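Local structure of EscD/YscD/HrpQ family type III secretion system inner membrane ring protein (Pseudomonas aeruginosa, 6UID) at residues G29-P32 and L33-D36. The protein probably forms part of the type III secretion inner membrane ring, its cytoplasmic domain serving at the interface between basal body and sorting platform. Sequence-based numbering, arbitrary orientation.
Sequences GSDP and LQAD
The carboxylate of Asp31 meets the backbone and CB of Leu33 with OD1 and the amide end of Gln34 with OD2, one oxygen serving the backbone and the other a side chain. OD1 of Asp31 accepts the amide N of Leu33 at 2.9 Å, met from above the carboxylate plane, and the CB of Leu33 lies against the same oxygen. This side-chain-to-backbone bond, two residues ahead, is the link of an Asx turn. OD2 of Asp31 takes the NE2 of Gln34 at 2.9 Å, on its anti side though somewhat out of the carboxylate plane, and nearly straight (173° at the hydrogen). OD2 of Asp31 in turn lies nearly in the plane of the Gln34 amide, yet the amide and carboxylate planes stand 82° apart. With CG of Asp31 anti to its own N (chi1 -179°) and beside its own carbonyl carbon, the carboxylate is held on the side of the chain where Leu33 N and Gln34 NE2 can reach its oxygens. The Gln34 side chain, extended beyond CG, crosses that of Asp31 at an angle, its CG 3.5 Å from OD2 of Asp31.

On the backbone, the carbonyl O of Asp31 accepts Gln34 N at 3.0 Å, closing a beta turn over Pro32 and Leu33, and accepts Ala35 N in a weak, bent bond. Asp31 thus accepts four hydrogen bonds from Leu33, Gln34 and Ala35, two on its carboxylate and two on its carbonyl O. Ala35 CB tucks in at 3.3 Å from Asp31 O and also touches Gly29 O. A water donates to Pro32 O and Ala35 O and so bridges the two carbonyls.

Pro32 and Leu33 are exposed at the surface, while Asp31 and Gln34 rest on Ala46 of a neighbouring loop. The turn joins strand 24-29 to strand 37-38, which run parallel at one edge of the four-stranded mixed sheet of this FHA-like domain.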
ATOM      1  N   GLY A  29       0.039 -10.052   1.485  1.00 12.60           N
ATOM      2  CA  GLY A  29       0.512 -10.937   0.434  1.00 12.85           C
ATOM      3  C   GLY A  29      -0.508 -11.995   0.086  1.00 13.88           C
ATOM      4  O   GLY A  29      -1.594 -12.064   0.670  1.00 14.50           O
ATOM      5  N   SER A  30      -0.118 -12.875  -0.831  1.00 14.79           N
ATOM      6  CA  SER A  30      -1.033 -13.895  -1.326  1.00 15.03           C
ATOM      7  C   SER A  30      -0.948 -15.222  -0.591  1.00 16.31           C
ATOM      8  O   SER A  30      -1.791 -16.087  -0.844  1.00 18.37           O
ATOM      9  CB  SER A  30      -0.767 -14.147  -2.812  1.00 18.62           C
ATOM     10  OG  SER A  30       0.568 -14.560  -2.999  1.00 21.91           O
ATOM     11  N   ASP A  31       0.043 -15.413   0.284  1.00 14.81           N
ATOM     12  CA  ASP A  31       0.217 -16.675   1.000  1.00 16.48           C
ATOM     13  C   ASP A  31      -0.392 -16.558   2.389  1.00 16.50           C
ATOM     14  O   ASP A  31       0.164 -15.839   3.243  1.00 15.77           O
ATOM     15  CB  ASP A  31       1.708 -16.994   1.107  1.00 17.62           C
ATOM     16  CG  ASP A  31       1.981 -18.313   1.818  1.00 21.47           C
ATOM     17  OD1 ASP A  31       1.021 -18.964   2.297  1.00 21.66           O
ATOM     18  OD2 ASP A  31       3.177 -18.695   1.889  1.00 25.44           O
ATOM     19  N   PRO A  32      -1.486 -17.274   2.685  1.00 17.03           N
ATOM     20  CA  PRO A  32      -2.110 -17.144   4.007  1.00 16.86           C
ATOM     21  C   PRO A  32      -1.253 -17.646   5.164  1.00 20.28           C
ATOM     22  O   PRO A  32      -1.527 -17.259   6.307  1.00 25.57           O
ATOM     23  CB  PRO A  32      -3.419 -17.935   3.867  1.00 19.14           C
ATOM     24  CG  PRO A  32      -3.210 -18.839   2.727  1.00 25.74           C
ATOM     25  CD  PRO A  32      -2.219 -18.200   1.804  1.00 21.95           C
ATOM     26  N   LEU A  33      -0.214 -18.456   4.921  1.00 17.47           N
ATOM     27  CA  LEU A  33       0.680 -18.833   6.016  1.00 21.71           C
ATOM     28  C   LEU A  33       1.551 -17.664   6.466  1.00 22.16           C
ATOM     29  O   LEU A  33       1.962 -17.620   7.634  1.00 27.06           O
ATOM     30  CB  LEU A  33       1.577 -19.997   5.606  1.00 20.60           C
ATOM     31  CG  LEU A  33       0.995 -21.400   5.811  1.00 38.93           C
ATOM     32  CD1 LEU A  33      -0.364 -21.523   5.192  1.00 30.16           C
ATOM     33  CD2 LEU A  33       1.931 -22.426   5.198  1.00 45.05           C
ATOM     34  N   GLN A  34       1.829 -16.706   5.569  1.00 16.53           N
ATOM     35  CA  GLN A  34       2.789 -15.642   5.820  1.00 18.92           C
ATOM     36  C   GLN A  34       2.165 -14.264   5.896  1.00 17.87           C
ATOM     37  O   GLN A  34       2.853 -13.316   6.307  1.00 23.12           O
ATOM     38  CB  GLN A  34       3.840 -15.624   4.705  1.00 16.84           C
ATOM     39  CG  GLN A  34       4.605 -16.925   4.555  1.00 19.49           C
ATOM     40  CD  GLN A  34       5.764 -16.776   3.603  1.00 22.52           C
ATOM     41  OE1 GLN A  34       6.800 -16.198   3.953  1.00 25.39           O
ATOM     42  NE2 GLN A  34       5.583 -17.242   2.380  1.00 22.79           N
ATOM     43  N   ALA A  35       0.911 -14.103   5.498  1.00 15.45           N
ATOM     44  CA  ALA A  35       0.289 -12.795   5.359  1.00 16.22           C
ATOM     45  C   ALA A  35      -0.800 -12.574   6.397  1.00 16.64           C
ATOM     46  O   ALA A  35      -1.692 -13.420   6.576  1.00 19.62           O
ATOM     47  CB  ALA A  35      -0.302 -12.637   3.959  1.00 18.94           C
ATOM     48  N   ASP A  36      -0.718 -11.431   7.070  1.00 15.23           N
ATOM     49  CA  ASP A  36      -1.765 -10.981   7.980  1.00 15.54           C
ATOM     50  C   ASP A  36      -2.988 -10.488   7.228  1.00 16.69           C
ATOM     51  O   ASP A  36      -4.127 -10.684   7.679  1.00 21.02           O
ATOM     52  CB  ASP A  36      -1.196  -9.880   8.865  1.00 16.37           C
ATOM     53  CG  ASP A  36       0.021 -10.356   9.636  1.00 19.67           C
ATOM     54  OD1 ASP A  36      -0.136 -11.302  10.423  1.00 17.90           O
ATOM     55  OD2 ASP A  36       1.150  -9.885   9.410  1.00 17.28           O
TER
HETATM   56  O   HOH W   1      -3.892 -15.143   7.030  1.00 47.29           O